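Local coordinates for protein predicted ATPase of the ABC class (Vibrio vulnificus, PDB 5D6A) that probably binds and hydrolyses ATP as an ATPase of the ABC class, captured here with the non-hydrolysable analogue AMP-PNP, at residues A[41-46]-A[145-150]; A[111-116]-A[155-160]; A[460-465]-A[562-567]; A[488-493]-A[514-519]. One frame throughout, in Å; residues are numbered along the deposited sequence.

Contact 1: residues A[41-46]-A[145-150]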
loop_
_atom_site.group_PDB
_atom_site.type_symbol
_atom_site.label_atom_id
_atom_site.label_comp_id
_atom_site.label_asym_id
_atom_site.label_seq_id
_atom_site.Cartn_x
_atom_site.Cartn_y
_atom_site.Cartn_z
ATOM N N ARG A 41 -1.220 2.619 -37.197
ATOM C CA ARG A 41 -1.883 1.329 -37.323
ATOM C C ARG A 41 -1.105 0.406 -38.264
ATOM O O ARG A 41 -1.113 -0.815 -38.095
ATOM C CB ARG A 41 -3.301 1.535 -37.868
ATOM C CG ARG A 41 -4.162 0.284 -37.885
ATOM C CD ARG A 41 -5.499 0.545 -38.557
ATOM N NE ARG A 41 -6.376 -0.620 -38.469
ATOM C CZ ARG A 41 -6.296 -1.695 -39.253
ATOM N NH1 ARG A 41 -5.357 -1.785 -40.193
ATOM N NH2 ARG A 41 -7.149 -2.700 -39.082
ATOM N N ALA A 42 -0.427 1.001 -39.245
ATOM C CA ALA A 42 0.339 0.247 -40.242
ATOM C C ALA A 42 1.417 -0.686 -39.667
ATOM O O ALA A 42 1.820 -1.637 -40.337
ATOM C CB ALA A 42 0.955 1.198 -41.261
ATOM N N TYR A 43 1.892 -0.421 -38.448
ATOM C CA TYR A 43 2.901 -1.301 -37.834
ATOM C C TYR A 43 2.436 -2.759 -37.739
ATOM O O TYR A 43 3.262 -3.667 -37.662
ATOM C CB TYR A 43 3.329 -0.815 -36.443
ATOM C CG TYR A 43 4.417 0.244 -36.423
ATOM C CD1 TYR A 43 5.713 -0.065 -36.826
ATOM C CD2 TYR A 43 4.174 1.523 -35.932
ATOM C CE1 TYR A 43 6.722 0.880 -36.789
ATOM C CE2 TYR A 43 5.181 2.474 -35.885
ATOM C CZ TYR A 43 6.452 2.148 -36.316
ATOM O OH TYR A 43 7.457 3.086 -36.273
ATOM N N GLN A 44 1.122 -2.977 -37.738
ATOM C CA GLN A 44 0.561 -4.331 -37.677
ATOM C C GLN A 44 1.105 -5.243 -38.776
ATOM O O GLN A 44 1.135 -6.462 -38.615
ATOM C CB GLN A 44 -0.969 -4.280 -37.775
ATOM C CG GLN A 44 -1.656 -3.728 -36.537
ATOM C CD GLN A 44 -1.479 -4.629 -35.332
ATOM O OE1 GLN A 44 -1.323 -5.844 -35.470
ATOM N NE2 GLN A 44 -1.516 -4.041 -34.139
ATOM N N GLN A 45 1.534 -4.645 -39.886
ATOM C CA GLN A 45 2.075 -5.396 -41.019
ATOM C C GLN A 45 3.474 -5.956 -40.741
ATOM O O GLN A 45 3.928 -6.869 -41.429
ATOM C CB GLN A 45 2.101 -4.510 -42.269
ATOM C CG GLN A 45 0.724 -4.023 -42.708
ATOM C CD GLN A 45 0.777 -3.071 -43.886
ATOM O OE1 GLN A 45 1.820 -2.894 -44.514
ATOM N NE2 GLN A 45 -0.356 -2.450 -44.192
ATOM N N ILE A 46 4.148 -5.406 -39.736
ATOM C CA ILE A 46 5.488 -5.847 -39.349
ATOM C C ILE A 46 5.424 -7.172 -38.591
ATOM O O ILE A 46 6.387 -7.939 -38.581
ATOM C CB ILE A 46 6.185 -4.777 -38.475
ATOM C CG1 ILE A 46 6.291 -3.450 -39.235
ATOM C CG2 ILE A 46 7.562 -5.239 -38.029
ATOM C CD1 ILE A 46 7.010 -3.553 -40.564
ATOM N N ASN A 145 9.691 0.079 -27.996
ATOM C CA ASN A 145 8.747 1.172 -28.163
ATOM C C ASN A 145 8.894 1.764 -29.567
ATOM O O ASN A 145 9.812 2.540 -29.833
ATOM C CB ASN A 145 8.979 2.239 -27.090
ATOM C CG ASN A 145 7.904 3.306 -27.079
ATOM O OD1 ASN A 145 6.973 3.281 -27.882
ATOM N ND2 ASN A 145 8.022 4.248 -26.156
ATOM N N LEU A 146 7.984 1.381 -30.461
ATOM C CA LEU A 146 8.015 1.840 -31.852
ATOM C C LEU A 146 7.763 3.352 -31.953
ATOM O O LEU A 146 6.772 3.851 -31.418
ATOM C CB LEU A 146 6.991 1.061 -32.683
ATOM C CG LEU A 146 7.193 -0.462 -32.711
ATOM C CD1 LEU A 146 6.057 -1.147 -33.452
ATOM C CD2 LEU A 146 8.532 -0.828 -33.335
ATOM N N PRO A 147 8.660 4.078 -32.652
ATOM C CA PRO A 147 8.586 5.534 -32.777
ATOM C C PRO A 147 7.628 6.060 -33.840
ATOM O O PRO A 147 7.184 5.318 -34.718
ATOM C CB PRO A 147 10.016 5.908 -33.157
ATOM C CG PRO A 147 10.469 4.758 -33.988
ATOM C CD PRO A 147 9.802 3.534 -33.412
ATOM N N ALA A 148 7.342 7.356 -33.749
ATOM C CA ALA A 148 6.448 8.036 -34.673
ATOM C C ALA A 148 6.451 9.531 -34.368
ATOM O O ALA A 148 6.827 9.940 -33.268
ATOM C CB ALA A 148 5.038 7.474 -34.552
ATOM N N GLU A 149 6.033 10.338 -35.342
ATOM C CA GLU A 149 5.967 11.794 -35.164
ATOM C C GLU A 149 4.564 12.177 -34.689
ATOM O O GLU A 149 3.817 12.866 -35.384
ATOM C CB GLU A 149 6.349 12.533 -36.460
ATOM C CG GLU A 149 5.535 12.151 -37.694
ATOM C CD GLU A 149 5.897 12.955 -38.931
ATOM O OE1 GLU A 149 6.860 13.749 -38.875
ATOM O OE2 GLU A 149 5.216 12.792 -39.969
ATOM N N GLY A 150 4.225 11.727 -33.484
ATOM C CA GLY A 150 2.906 11.963 -32.912
ATOM C C GLY A 150 2.051 10.744 -33.195
ATOM O O GLY A 150 1.548 10.097 -32.275
#
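The hydroxyl of Tyr43 gives its proton to the carbonyl oxygen of Pro147, with OH and O 2.7 Å apart. The donor lies in the plane of the Pro147 carbonyl, at a C=O...O angle of 149°. Tyrosine suits the place because its long flat ring reaches from the 3-10 turn at 41-45 to the segment before strand 148-149 and ends in a hydroxyl that can donate to the Pro147 carbonyl. Leu146 covers one face of that ring: its CD1 lies 3.8 Å from the ring centroid, a CH-pi contact, with CB of the same residue near the hydroxyl end. The leucine has CG anti to its own carbonyl carbon (chi1 -59°), which lays the branched end back along the ring, the two side chains running past each other in opposite directions. Tyr40 adds an edge-to-face ring to Tyr43 and a hydroxyl bonded to the Leu146 carbonyl. Tyr43 also packs on Ala158 of helix 155-172 and Ile153 of strand 152-153, and Leu146 on Ile162 of the same helix.

Contact 2: residues A[111-116]-A[155-160]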
loop_
_atom_site.group_PDB
_atom_site.type_symbol
_atom_site.label_atom_id
_atom_site.label_comp_id
_atom_site.label_asym_id
_atom_site.label_seq_id
_atom_site.Cartn_x
_atom_site.Cartn_y
_atom_site.Cartn_z
ATOM N N LYS A 111 21.422 0.745 -23.172
ATOM C CA LYS A 111 21.113 1.985 -22.449
ATOM C C LYS A 111 20.992 3.162 -23.406
ATOM O O LYS A 111 20.102 3.998 -23.255
ATOM C CB LYS A 111 22.188 2.319 -21.421
ATOM C CG LYS A 111 22.291 1.355 -20.256
ATOM C CD LYS A 111 23.338 1.818 -19.249
ATOM C CE LYS A 111 24.723 1.948 -19.872
ATOM N NZ LYS A 111 25.758 2.327 -18.873
ATOM N N GLN A 112 21.892 3.227 -24.387
ATOM C CA GLN A 112 21.883 4.322 -25.364
ATOM C C GLN A 112 20.673 4.257 -26.299
ATOM O O GLN A 112 20.445 5.174 -27.082
ATOM C CB GLN A 112 23.186 4.370 -26.188
ATOM C CG GLN A 112 24.453 4.716 -25.406
ATOM C CD GLN A 112 24.990 3.578 -24.548
ATOM O OE1 GLN A 112 24.488 2.454 -24.592
ATOM N NE2 GLN A 112 26.030 3.866 -23.774
ATOM N N GLU A 113 19.907 3.172 -26.229
ATOM C CA GLU A 113 18.716 3.048 -27.051
ATOM C C GLU A 113 17.545 2.750 -26.119
ATOM O O GLU A 113 17.189 1.590 -25.893
ATOM C CB GLU A 113 18.896 1.948 -28.096
ATOM C CG GLU A 113 17.852 1.978 -29.197
ATOM C CD GLU A 113 17.929 3.245 -30.028
ATOM O OE1 GLU A 113 16.874 3.704 -30.505
ATOM O OE2 GLU A 113 19.041 3.798 -30.184
ATOM N N ASN A 114 16.958 3.813 -25.573
ATOM C CA ASN A 114 15.843 3.690 -24.622
ATOM C C ASN A 114 14.554 3.085 -25.188
ATOM O O ASN A 114 13.666 2.696 -24.427
ATOM C CB ASN A 114 15.545 5.043 -23.960
ATOM C CG ASN A 114 15.170 6.117 -24.960
ATOM O OD1 ASN A 114 14.980 5.846 -26.146
ATOM N ND2 ASN A 114 15.061 7.349 -24.484
ATOM N N ALA A 115 14.448 3.016 -26.513
ATOM C CA ALA A 115 13.274 2.415 -27.148
ATOM C C ALA A 115 13.233 0.918 -26.836
ATOM O O ALA A 115 12.172 0.294 -26.860
ATOM C CB ALA A 115 13.302 2.645 -28.650
ATOM N N ILE A 116 14.402 0.355 -26.545
ATOM C CA ILE A 116 14.527 -1.053 -26.202
ATOM C C ILE A 116 14.529 -1.194 -24.688
ATOM O O ILE A 116 15.139 -0.388 -23.985
ATOM C CB ILE A 116 15.827 -1.648 -26.770
ATOM C CG1 ILE A 116 15.834 -1.520 -28.297
ATOM C CG2 ILE A 116 15.979 -3.106 -26.349
ATOM C CD1 ILE A 116 17.114 -1.988 -28.953
ATOM N N ALA A 155 9.713 5.394 -40.190
ATOM C CA ALA A 155 10.348 4.154 -40.622
ATOM C C ALA A 155 11.861 4.193 -40.467
ATOM O O ALA A 155 12.456 3.242 -39.970
ATOM C CB ALA A 155 9.980 3.842 -42.065
ATOM N N LYS A 156 12.480 5.293 -40.886
ATOM C CA LYS A 156 13.936 5.421 -40.802
ATOM C C LYS A 156 14.450 5.223 -39.378
ATOM O O LYS A 156 15.503 4.617 -39.174
ATOM C CB LYS A 156 14.402 6.774 -41.348
ATOM C CG LYS A 156 15.915 6.908 -41.407
ATOM C CD LYS A 156 16.352 8.173 -42.119
ATOM C CE LYS A 156 17.864 8.216 -42.254
ATOM N NZ LYS A 156 18.328 9.416 -42.997
ATOM N N LYS A 157 13.705 5.729 -38.397
ATOM C CA LYS A 157 14.097 5.589 -37.000
ATOM C C LYS A 157 13.879 4.124 -36.614
ATOM O O LYS A 157 14.752 3.491 -36.022
ATOM C CB LYS A 157 13.257 6.505 -36.102
ATOM C CG LYS A 157 13.985 7.043 -34.875
ATOM C CD LYS A 157 14.723 5.983 -34.077
ATOM C CE LYS A 157 15.445 6.602 -32.891
ATOM N NZ LYS A 157 16.258 5.603 -32.143
ATOM N N ALA A 158 12.710 3.594 -36.974
ATOM C CA ALA A 158 12.358 2.199 -36.691
ATOM C C ALA A 158 13.401 1.238 -37.260
ATOM O O ALA A 158 13.760 0.252 -36.615
ATOM C CB ALA A 158 10.981 1.877 -37.251
ATOM N N ILE A 159 13.875 1.532 -38.470
ATOM C CA ILE A 159 14.906 0.727 -39.123
ATOM C C ILE A 159 16.180 0.763 -38.283
ATOM O O ILE A 159 16.772 -0.277 -37.991
ATOM C CB ILE A 159 15.214 1.247 -40.550
ATOM C CG1 ILE A 159 14.023 1.002 -41.483
ATOM C CG2 ILE A 159 16.429 0.545 -41.142
ATOM C CD1 ILE A 159 14.180 1.627 -42.853
ATOM N N ASN A 160 16.584 1.967 -37.888
ATOM C CA ASN A 160 17.786 2.160 -37.077
ATOM C C ASN A 160 17.743 1.343 -35.781
ATOM O O ASN A 160 18.740 0.747 -35.378
ATOM C CB ASN A 160 17.956 3.649 -36.746
ATOM C CG ASN A 160 19.253 3.945 -36.015
ATOM O OD1 ASN A 160 20.270 3.290 -36.244
ATOM N ND2 ASN A 160 19.228 4.952 -35.148
#
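Glu113 reaches across to Lys157 from the loop that follows helix 92-109. Just beyond that helix, Lys111 turns its ammonium back to Glu108 in a salt bridge, and the chain then enters a type I beta turn running from Glu113 to Ile116. Glu113, first residue of the turn, makes the contact: its OE1 stands 2.6 Å from NZ of Lys157 in a salt bridge, while OE2 of Glu113 is farther from the same NZ, at 3.9 Å. One carboxylate oxygen therefore does the gripping. The glutamate sets out with CG anti to the backbone N (chi1 -166°) and bends at chi2, which brings its carboxylate round to meet a lysine arriving from the opposite direction. Lys157 also bends at chi2, then runs out straight to its ammonium. A long flexible lysine suits this place, since the nearest CA atoms, of Glu113 and Asn160, are 10.1 Å apart. Glu113 also packs on Ile161 and His165 of helix 155-172; it is a buried residue, and the nearby ammonium would probably stabilise its negative charge. The turn ends at Ile116, which opens strand 116-117. The arrangement is a salt bridge between a type I beta turn, on the way from helix to strand, and the first turn of helix 155-172, within the N-terminal region of this ABC-class ATPase, with its antiparallel sheet and helices.

Contact 3: residues A[460-465]-A[562-567]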
loop_
_atom_site.group_PDB
_atom_site.type_symbol
_atom_site.label_atom_id
_atom_site.label_comp_id
_atom_site.label_asym_id
_atom_site.label_seq_id
_atom_site.Cartn_x
_atom_site.Cartn_y
_atom_site.Cartn_z
ATOM N N PRO A 460 -7.836 -31.617 5.986
ATOM C CA PRO A 460 -7.608 -31.817 4.559
ATOM C C PRO A 460 -7.676 -30.461 3.858
ATOM O O PRO A 460 -8.463 -29.608 4.271
ATOM C CB PRO A 460 -8.775 -32.712 4.129
ATOM C CG PRO A 460 -9.830 -32.502 5.159
ATOM C CD PRO A 460 -9.095 -32.238 6.439
ATOM N N PRO A 461 -6.865 -30.253 2.805
ATOM C CA PRO A 461 -6.907 -28.949 2.146
ATOM C C PRO A 461 -8.260 -28.664 1.511
ATOM O O PRO A 461 -8.971 -29.594 1.127
ATOM C CB PRO A 461 -5.819 -29.053 1.060
ATOM C CG PRO A 461 -5.062 -30.311 1.341
ATOM C CD PRO A 461 -5.996 -31.204 2.092
ATOM N N ARG A 462 -8.614 -27.387 1.417
ATOM C CA ARG A 462 -9.868 -26.988 0.792
ATOM C C ARG A 462 -9.770 -27.254 -0.698
ATOM O O ARG A 462 -8.724 -27.022 -1.305
ATOM C CB ARG A 462 -10.121 -25.494 0.980
ATOM C CG ARG A 462 -10.266 -25.021 2.416
ATOM C CD ARG A 462 -10.150 -23.502 2.465
ATOM N NE ARG A 462 -8.818 -23.066 2.037
ATOM C CZ ARG A 462 -8.464 -21.804 1.800
ATOM N NH1 ARG A 462 -9.340 -20.812 1.929
ATOM N NH2 ARG A 462 -7.224 -21.532 1.413
ATOM N N ALA A 463 -10.854 -27.733 -1.288
ATOM C CA ALA A 463 -10.871 -27.970 -2.719
ATOM C C ALA A 463 -11.114 -26.638 -3.429
ATOM O O ALA A 463 -11.837 -25.784 -2.919
ATOM C CB ALA A 463 -11.952 -28.976 -3.078
ATOM N N LEU A 464 -10.500 -26.458 -4.594
ATOM C CA LEU A 464 -10.666 -25.236 -5.379
ATOM C C LEU A 464 -11.543 -25.511 -6.596
ATOM O O LEU A 464 -11.393 -26.543 -7.247
ATOM C CB LEU A 464 -9.306 -24.716 -5.849
ATOM C CG LEU A 464 -9.300 -23.472 -6.749
ATOM C CD1 LEU A 464 -9.898 -22.267 -6.038
ATOM C CD2 LEU A 464 -7.886 -23.164 -7.214
ATOM N N HIS A 465 -12.453 -24.588 -6.902
ATOM C CA HIS A 465 -13.321 -24.732 -8.068
ATOM C C HIS A 465 -12.567 -24.143 -9.261
ATOM O O HIS A 465 -12.820 -23.007 -9.668
ATOM C CB HIS A 465 -14.643 -23.985 -7.874
ATOM C CG HIS A 465 -15.713 -24.389 -8.842
ATOM N ND1 HIS A 465 -17.027 -24.573 -8.469
ATOM C CD2 HIS A 465 -15.649 -24.714 -10.153
ATOM C CE1 HIS A 465 -17.735 -24.946 -9.520
ATOM N NE2 HIS A 465 -16.920 -25.045 -10.553
ATOM N N ALA A 562 -2.263 -15.376 -3.047
ATOM C CA ALA A 562 -2.972 -14.419 -3.899
ATOM C C ALA A 562 -4.394 -14.896 -4.156
ATOM O O ALA A 562 -5.341 -14.109 -4.151
ATOM C CB ALA A 562 -2.236 -14.239 -5.218
ATOM N N LEU A 563 -4.529 -16.199 -4.369
ATOM C CA LEU A 563 -5.817 -16.815 -4.650
ATOM C C LEU A 563 -6.726 -16.794 -3.416
ATOM O O LEU A 563 -7.943 -16.665 -3.544
ATOM C CB LEU A 563 -5.585 -18.241 -5.156
ATOM C CG LEU A 563 -6.704 -18.989 -5.872
ATOM C CD1 LEU A 563 -7.271 -18.182 -7.031
ATOM C CD2 LEU A 563 -6.154 -20.318 -6.370
ATOM N N ASN A 564 -6.129 -16.905 -2.228
ATOM C CA ASN A 564 -6.876 -16.859 -0.966
ATOM C C ASN A 564 -7.471 -15.481 -0.713
ATOM O O ASN A 564 -8.386 -15.339 0.095
ATOM C CB ASN A 564 -5.969 -17.215 0.221
ATOM C CG ASN A 564 -5.516 -18.662 0.213
ATOM O OD1 ASN A 564 -6.145 -19.521 -0.396
ATOM N ND2 ASN A 564 -4.425 -18.940 0.914
ATOM N N ARG A 565 -6.931 -14.471 -1.396
ATOM C CA ARG A 565 -7.387 -13.086 -1.246
ATOM C C ARG A 565 -8.248 -12.596 -2.405
ATOM O O ARG A 565 -8.673 -11.439 -2.409
ATOM C CB ARG A 565 -6.184 -12.165 -1.053
ATOM C CG ARG A 565 -5.488 -12.404 0.273
ATOM C CD ARG A 565 -4.123 -11.743 0.356
ATOM N NE ARG A 565 -3.567 -11.908 1.694
ATOM C CZ ARG A 565 -3.007 -13.028 2.148
ATOM N NH1 ARG A 565 -2.542 -13.071 3.389
ATOM N NH2 ARG A 565 -2.917 -14.108 1.379
HETATM N N MSE A 566 -8.503 -13.465 -3.382
HETATM C CA MSE A 566 -9.362 -13.111 -4.515
HETATM C C MSE A 566 -10.769 -13.320 -4.028
HETATM O O MSE A 566 -11.133 -14.419 -3.609
HETATM C CB MSE A 566 -9.046 -13.957 -5.741
HETATM C CG MSE A 566 -9.294 -13.171 -7.020
HETATM SE SE MSE A 566 -10.923 -13.830 -7.896
HETATM C CE MSE A 566 -10.185 -15.536 -8.544
ATOM N N ARG A 567 -11.571 -12.265 -4.097
ATOM C CA ARG A 567 -12.939 -12.274 -3.560
ATOM C C ARG A 567 -13.963 -13.186 -4.248
ATOM O O ARG A 567 -15.019 -13.461 -3.674
ATOM C CB ARG A 567 -13.451 -10.833 -3.494
ATOM C CG ARG A 567 -12.555 -9.966 -2.621
ATOM C CD ARG A 567 -12.954 -8.507 -2.585
ATOM N NE ARG A 567 -12.103 -7.766 -1.655
ATOM C CZ ARG A 567 -12.310 -7.676 -0.340
ATOM N NH1 ARG A 567 -13.348 -8.283 0.233
ATOM N NH2 ARG A 567 -11.471 -6.976 0.415
HETATM O O HOH W 1 -9.312 -17.619 1.851
#
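Leu464 meets Leu563 tip to tip, the CD2 methyl of one leucine against the CD2 methyl of the other. Both side chains leave with CG anti to the backbone N (chi1 177° and -164°), so they extend from strand 463-465 and from helix 556-564 toward each other. Branched aliphatic ends suit this buried seam, where Trp516 lies against Leu563 and Phe571 against Leu464. Beside the apolar pair runs a polar one. Arg462 NH2 donates to Asn564 OD1 at 2.9 Å, in a bent bond with an N-H...O angle of 136°; the donor sits above the amide's carbonyl plane. A water adds a second link, accepting from Arg462 NH1 at 3.2 Å and donating to Asn564 O at 3.0 Å. Several other groups hold the guanidinium: NH1 bonds to the carbonyl of His312, NH2 makes a salt bridge with Glu352, and Phe571 supplies a cation-pi contact. Arginine suits the place because its N-H groups serve amide, water, carbonyl and carboxylate, while its flat charged group suits the phenyl ring. The arrangement is a helix end packed on the central strand of a three-stranded antiparallel sheet, with Arg462, just before the strand, also bound to Glu352 of helix 339-352.

Contact 4: residues A[488-493]-A[514-519]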
loop_
_atom_site.group_PDB
_atom_site.type_symbol
_atom_site.label_atom_id
_atom_site.label_comp_id
_atom_site.label_asym_id
_atom_site.label_seq_id
_atom_site.Cartn_x
_atom_site.Cartn_y
_atom_site.Cartn_z
ATOM N N LEU A 488 -3.264 -7.317 -8.660
ATOM C CA LEU A 488 -3.341 -8.312 -9.727
ATOM C C LEU A 488 -4.751 -8.329 -10.296
ATOM O O LEU A 488 -5.714 -8.589 -9.574
ATOM C CB LEU A 488 -2.994 -9.708 -9.214
ATOM C CG LEU A 488 -3.254 -10.850 -10.210
ATOM C CD1 LEU A 488 -2.509 -10.639 -11.523
ATOM C CD2 LEU A 488 -2.890 -12.188 -9.586
ATOM N N ARG A 489 -4.865 -8.059 -11.592
ATOM C CA ARG A 489 -6.157 -8.049 -12.254
ATOM C C ARG A 489 -6.395 -9.347 -13.024
ATOM O O ARG A 489 -5.578 -9.754 -13.851
ATOM C CB ARG A 489 -6.273 -6.856 -13.197
ATOM C CG ARG A 489 -7.630 -6.779 -13.872
ATOM C CD ARG A 489 -7.777 -5.544 -14.734
ATOM N NE ARG A 489 -9.069 -5.532 -15.410
ATOM C CZ ARG A 489 -9.516 -4.531 -16.159
ATOM N NH1 ARG A 489 -8.781 -3.436 -16.329
ATOM N NH2 ARG A 489 -10.708 -4.623 -16.735
ATOM N N PHE A 490 -7.526 -9.983 -12.734
ATOM C CA PHE A 490 -7.921 -11.220 -13.381
ATOM C C PHE A 490 -9.364 -10.997 -13.816
ATOM O O PHE A 490 -10.302 -11.182 -13.040
ATOM C CB PHE A 490 -7.776 -12.386 -12.402
ATOM C CG PHE A 490 -7.908 -13.739 -13.040
ATOM C CD1 PHE A 490 -6.859 -14.272 -13.780
ATOM C CD2 PHE A 490 -9.055 -14.500 -12.866
ATOM C CE1 PHE A 490 -6.966 -15.526 -14.362
ATOM C CE2 PHE A 490 -9.165 -15.754 -13.441
ATOM C CZ PHE A 490 -8.119 -16.268 -14.191
ATOM N N GLY A 491 -9.529 -10.567 -15.064
ATOM C CA GLY A 491 -10.843 -10.240 -15.600
ATOM C C GLY A 491 -11.207 -8.852 -15.099
ATOM O O GLY A 491 -10.459 -7.896 -15.303
ATOM N N LYS A 492 -12.351 -8.745 -14.433
ATOM C CA LYS A 492 -12.799 -7.481 -13.852
ATOM C C LYS A 492 -12.408 -7.412 -12.367
ATOM O O LYS A 492 -12.560 -6.373 -11.727
ATOM C CB LYS A 492 -14.322 -7.346 -14.016
ATOM C CG LYS A 492 -14.764 -7.188 -15.467
ATOM C CD LYS A 492 -16.233 -7.526 -15.737
ATOM C CE LYS A 492 -17.240 -6.654 -14.998
ATOM N NZ LYS A 492 -17.329 -6.930 -13.537
ATOM N N GLU A 493 -11.875 -8.518 -11.840
ATOM C CA GLU A 493 -11.512 -8.626 -10.424
ATOM C C GLU A 493 -10.091 -8.170 -10.105
ATOM O O GLU A 493 -9.141 -8.541 -10.789
ATOM C CB GLU A 493 -11.678 -10.076 -9.968
ATOM C CG GLU A 493 -13.058 -10.651 -10.248
ATOM C CD GLU A 493 -14.166 -9.872 -9.573
ATOM O OE1 GLU A 493 -13.992 -9.482 -8.400
ATOM O OE2 GLU A 493 -15.218 -9.665 -10.211
ATOM N N TRP A 514 -1.131 -15.793 -14.713
ATOM C CA TRP A 514 -1.109 -16.768 -15.804
ATOM C C TRP A 514 -1.170 -18.221 -15.313
ATOM O O TRP A 514 -1.444 -19.128 -16.096
ATOM C CB TRP A 514 0.044 -16.500 -16.770
ATOM C CG TRP A 514 -0.224 -15.258 -17.560
ATOM C CD1 TRP A 514 0.332 -14.026 -17.378
ATOM C CD2 TRP A 514 -1.187 -15.110 -18.610
ATOM N NE1 TRP A 514 -0.197 -13.128 -18.271
ATOM C CE2 TRP A 514 -1.133 -13.768 -19.041
ATOM C CE3 TRP A 514 -2.079 -15.988 -19.243
ATOM C CZ2 TRP A 514 -1.934 -13.279 -20.078
ATOM C CZ3 TRP A 514 -2.875 -15.503 -20.273
ATOM C CH2 TRP A 514 -2.798 -14.159 -20.679
ATOM N N VAL A 515 -0.931 -18.433 -14.020
ATOM C CA VAL A 515 -1.077 -19.763 -13.435
ATOM C C VAL A 515 -2.569 -19.976 -13.239
ATOM O O VAL A 515 -3.097 -21.046 -13.528
ATOM C CB VAL A 515 -0.336 -19.906 -12.094
ATOM C CG1 VAL A 515 -0.759 -21.179 -11.373
ATOM C CG2 VAL A 515 1.169 -19.887 -12.319
ATOM N N TRP A 516 -3.240 -18.936 -12.751
ATOM C CA TRP A 516 -4.693 -18.949 -12.556
ATOM C C TRP A 516 -5.362 -19.280 -13.884
ATOM O O TRP A 516 -6.280 -20.097 -13.943
ATOM C CB TRP A 516 -5.159 -17.571 -12.079
ATOM C CG TRP A 516 -4.761 -17.217 -10.668
ATOM C CD1 TRP A 516 -3.806 -17.820 -9.897
ATOM C CD2 TRP A 516 -5.213 -16.086 -9.923
ATOM N NE1 TRP A 516 -3.698 -17.181 -8.687
ATOM C CE2 TRP A 516 -4.541 -16.104 -8.682
ATOM C CE3 TRP A 516 -6.143 -15.072 -10.173
ATOM C CZ2 TRP A 516 -4.771 -15.151 -7.694
ATOM C CZ3 TRP A 516 -6.370 -14.124 -9.191
ATOM C CH2 TRP A 516 -5.685 -14.170 -7.964
ATOM N N TYR A 517 -4.877 -18.644 -14.949
ATOM C CA TYR A 517 -5.396 -18.859 -16.298
ATOM C C TYR A 517 -5.352 -20.337 -16.669
ATOM O O TYR A 517 -6.248 -20.835 -17.343
ATOM C CB TYR A 517 -4.600 -18.027 -17.315
ATOM C CG TYR A 517 -5.070 -18.170 -18.751
ATOM C CD1 TYR A 517 -6.140 -17.419 -19.233
ATOM C CD2 TYR A 517 -4.437 -19.047 -19.630
ATOM C CE1 TYR A 517 -6.573 -17.543 -20.543
ATOM C CE2 TYR A 517 -4.862 -19.178 -20.943
ATOM C CZ TYR A 517 -5.931 -18.426 -21.396
ATOM O OH TYR A 517 -6.359 -18.557 -22.698
ATOM N N GLN A 518 -4.309 -21.032 -16.222
ATOM C CA GLN A 518 -4.160 -22.461 -16.509
ATOM C C GLN A 518 -5.086 -23.303 -15.643
ATOM O O GLN A 518 -5.621 -24.312 -16.105
ATOM C CB GLN A 518 -2.708 -22.911 -16.334
ATOM C CG GLN A 518 -1.758 -22.285 -17.341
ATOM C CD GLN A 518 -0.335 -22.778 -17.194
ATOM O OE1 GLN A 518 -0.072 -23.770 -16.513
ATOM N NE2 GLN A 518 0.594 -22.090 -17.847
ATOM N N LEU A 519 -5.273 -22.892 -14.390
ATOM C CA LEU A 519 -6.175 -23.597 -13.485
ATOM C C LEU A 519 -7.584 -23.569 -14.064
ATOM O O LEU A 519 -8.333 -24.532 -13.941
ATOM C CB LEU A 519 -6.174 -22.954 -12.095
ATOM C CG LEU A 519 -4.866 -22.972 -11.293
ATOM C CD1 LEU A 519 -5.022 -22.160 -10.016
ATOM C CD2 LEU A 519 -4.422 -24.393 -10.976
#
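Trp516 carries this contact, taking Leu488 over a face and meeting Phe490 with its edge. The helix approaches it through Trp514, which turns away from the strand and lies on Pro546, and Val515, which packs on Val559 of helix 556-564. At Trp516 the indole reaches toward the strand, with CG anti to the carbonyl carbon (chi1 -71°). The edge of its six-membered ring points at the face of Phe490, a T-shaped pair with centroids 5.3 Å apart and planes at 74°; CE3 of Trp516 is 3.6 Å from CG of Phe490. Leu488, reaching against the direction of the Trp516 side chain, lays CD2 over a face of the same ring, 4.0 Å from its centroid, a CH-pi contact. The strand and helix segments run roughly parallel, their axes 10.0 Å apart and inclined by 26°, and together they form a helix-on-sheet layer: strand 487-490, the middle of three antiparallel strands, faces helix 506-519. A broad indole suits this axis separation, since one ring system can meet two strand residues across it. Next along the helix, the backbone N of Tyr517 lies 3.8 Å from CE1 of Phe490, and the tyrosine side chain packs on Leu473 of helix 468-475, which also touches Phe490.

In the fold
The four contacts form two pairs. Contacts 1 and 2 share the N-terminal region, their centres about 12 Å apart: Asn145 N probably bonds to Ala115 O, and Pro147 packs on Lys157. Their segments alternate along the chain. Contacts 3 and 4 lie about 13 Å apart, centre to centre, and are joined by Trp516, which packs on Ala562, Leu563 and Met566; contact 4 falls within the chain that contact 3 brings together. Between the pairs, the nearest atoms of contacts 1 and 4 are about 17 Å apart. None of the segments includes pocket residues, which lie between 217 and 428, although Arg462 of contact 3 reaches His312 and Glu352 within the P-loop domain.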